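Local coordinates for stage II sporulation protein Q (Bacillus subtilis, PDB 3TUF) that forms, together with SpoIIIAH, an intercellular channel between mother cell and forespore and takes part in forespore engulfment, at residues A[102-107]-A[115-120]. Numbering follows the deposited sequence.
Sequences GTVVKA and YVVEVE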
loop_
_atom_site.group_PDB
_atom_site.type_symbol
_atom_site.label_atom_id
_atom_site.label_comp_id
_atom_site.label_asym_id
_atom_site.label_seq_id
_atom_site.Cartn_x
_atom_site.Cartn_y
_atom_site.Cartn_z
ATOM N N GLY A 102 -18.167 14.013 -38.723
ATOM C CA GLY A 102 -17.901 12.697 -38.195
ATOM C C GLY A 102 -19.149 11.907 -38.058
ATOM O O GLY A 102 -20.148 12.203 -38.704
ATOM N N THR A 103 -19.092 10.901 -37.205
ATOM C CA THR A 103 -20.216 10.013 -37.007
ATOM C C THR A 103 -20.589 10.040 -35.561
ATOM O O THR A 103 -19.729 9.884 -34.698
ATOM C CB THR A 103 -19.824 8.604 -37.325
ATOM O OG1 THR A 103 -19.382 8.559 -38.678
ATOM C CG2 THR A 103 -21.010 7.685 -37.148
ATOM N N VAL A 104 -21.878 10.205 -35.298
ATOM C CA VAL A 104 -22.385 10.293 -33.942
ATOM C C VAL A 104 -22.273 8.925 -33.335
ATOM O O VAL A 104 -22.951 7.998 -33.796
ATOM C CB VAL A 104 -23.872 10.703 -33.912
ATOM C CG1 VAL A 104 -24.479 10.524 -32.469
ATOM C CG2 VAL A 104 -24.009 12.118 -34.438
ATOM N N VAL A 105 -21.418 8.766 -32.328
ATOM C CA VAL A 105 -21.322 7.461 -31.735
ATOM C C VAL A 105 -22.106 7.420 -30.452
ATOM O O VAL A 105 -22.332 6.377 -29.925
ATOM C CB VAL A 105 -19.862 6.981 -31.586
ATOM C CG1 VAL A 105 -19.290 6.657 -32.986
ATOM C CG2 VAL A 105 -18.986 8.015 -30.832
ATOM N N LYS A 106 -22.574 8.560 -29.973
ATOM C CA LYS A 106 -23.320 8.535 -28.727
ATOM C C LYS A 106 -24.305 9.671 -28.645
ATOM O O LYS A 106 -23.966 10.824 -28.946
ATOM C CB LYS A 106 -22.375 8.618 -27.528
ATOM C CG LYS A 106 -23.080 8.226 -26.254
ATOM C CD LYS A 106 -22.549 8.890 -25.011
ATOM C CE LYS A 106 -21.483 8.081 -24.276
ATOM N NZ LYS A 106 -21.584 8.477 -22.848
ATOM N N ALA A 107 -25.528 9.365 -28.238
ATOM C CA ALA A 107 -26.531 10.431 -28.064
ATOM C C ALA A 107 -27.568 10.025 -27.038
ATOM O O ALA A 107 -28.521 9.289 -27.392
ATOM C CB ALA A 107 -27.159 10.733 -29.341
ATOM N N TYR A 115 -28.412 15.786 -21.924
ATOM C CA TYR A 115 -27.994 15.040 -23.122
ATOM C C TYR A 115 -26.508 15.034 -23.404
ATOM O O TYR A 115 -25.816 16.017 -23.154
ATOM C CB TYR A 115 -28.688 15.589 -24.319
ATOM C CG TYR A 115 -30.020 14.977 -24.516
ATOM C CD1 TYR A 115 -30.159 13.767 -25.239
ATOM C CD2 TYR A 115 -31.189 15.629 -24.031
ATOM C CE1 TYR A 115 -31.462 13.208 -25.489
ATOM C CE2 TYR A 115 -32.486 15.088 -24.267
ATOM C CZ TYR A 115 -32.585 13.886 -24.993
ATOM O OH TYR A 115 -33.829 13.385 -25.218
ATOM N N VAL A 116 -25.998 13.944 -23.935
ATOM C CA VAL A 116 -24.571 13.885 -24.172
ATOM C C VAL A 116 -24.475 13.362 -25.555
ATOM O O VAL A 116 -25.129 12.353 -25.867
ATOM C CB VAL A 116 -23.830 12.874 -23.232
ATOM C CG1 VAL A 116 -22.331 12.739 -23.633
ATOM C CG2 VAL A 116 -23.967 13.230 -21.703
ATOM N N VAL A 117 -23.709 14.060 -26.404
ATOM C CA VAL A 117 -23.457 13.596 -27.762
ATOM C C VAL A 117 -21.961 13.494 -27.952
ATOM O O VAL A 117 -21.190 14.334 -27.466
ATOM C CB VAL A 117 -24.017 14.545 -28.826
ATOM C CG1 VAL A 117 -23.590 14.094 -30.280
ATOM C CG2 VAL A 117 -25.559 14.713 -28.676
ATOM N N GLU A 118 -21.545 12.469 -28.673
ATOM C CA GLU A 118 -20.149 12.281 -28.886
ATOM C C GLU A 118 -19.988 11.972 -30.343
ATOM O O GLU A 118 -20.662 11.104 -30.869
ATOM C CB GLU A 118 -19.661 11.147 -28.011
ATOM C CG GLU A 118 -18.248 10.699 -28.296
ATOM C CD GLU A 118 -17.644 9.680 -27.265
ATOM O OE1 GLU A 118 -16.549 9.193 -27.605
ATOM O OE2 GLU A 118 -18.216 9.376 -26.158
ATOM N N VAL A 119 -19.120 12.714 -31.011
ATOM C CA VAL A 119 -18.955 12.556 -32.460
ATOM C C VAL A 119 -17.551 12.052 -32.710
ATOM O O VAL A 119 -16.564 12.628 -32.222
ATOM C CB VAL A 119 -19.292 13.871 -33.281
ATOM C CG1 VAL A 119 -19.069 13.684 -34.807
ATOM C CG2 VAL A 119 -20.706 14.279 -33.050
ATOM N N GLU A 120 -17.495 10.937 -33.427
ATOM C CA GLU A 120 -16.267 10.304 -33.869
ATOM C C GLU A 120 -15.744 10.998 -35.120
ATOM O O GLU A 120 -16.512 11.168 -36.096
ATOM C CB GLU A 120 -16.651 8.900 -34.273
ATOM C CG GLU A 120 -15.601 8.106 -34.980
ATOM C CD GLU A 120 -15.247 6.923 -34.154
ATOM O OE1 GLU A 120 -15.112 7.140 -32.925
ATOM O OE2 GLU A 120 -15.153 5.790 -34.705
HETATM O O HOH W 1 -19.129 10.460 -23.208
#
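A beta hairpin with a classic bulge joins strands 102-110 and 116-120 in the largest antiparallel sheet of the M23 peptidase-like domain, where Val105 and Lys106 together face Glu118. The bulge centres on Glu118 O, which takes two backbone N-H groups: Val105 N at 2.9 Å, nearly in line with the carbonyl bond, and Lys106 N through a weak bond. Glu118 N returns a bond to Lys106 O, and from there to the Ala107-Val117 pair the register is shifted by one. Before the bulge in strand 102-110, Thr103 and Glu120 form a hydrogen-bonded pair, Thr103 N to Glu120 O and Glu120 N to Thr103 O, both 2.8 Å.

At Val105, the first bulge residue, a near-helical backbone (psi -9°) breaks the alternation of faces. Val105 CG2, between the backbone N and carbonyl carbon, lies 3.5 Å from Glu118 O and also meets Glu118 CG. Val105 CG1, anti to the carbonyl carbon (chi1 -71°), rests 3.7 Å from Glu120 CB. The two glutamate chains are thus touched through their aliphatic parts.

On the face formed by Val104, Ala107, Val117 and Val119, Val104 CG2 and Val119 CG2 meet at 4.2 Å, and Ala107 CB lies near Val117 CG2. Val137 and Val143 extend this apolar layer: Val104 touches both, Val117 the former and Val119 the latter. Strand 125-132 adds Leu132 against Val117 and Tyr129 against Val119.

Lys106 and Glu118 share the face bearing Thr103 and Glu120, their CB atoms 3.7 Å apart. Lys106 CD passes Val116 CG1; the bend at chi3 (-93°) then directs CE and NZ onward, CE near OE2 of the extended Glu118. The opposite charges probably attract, but a water bridges them, accepting from Lys106 NZ at 3.2 Å and donating to Glu118 OE2 at 3.3 Å.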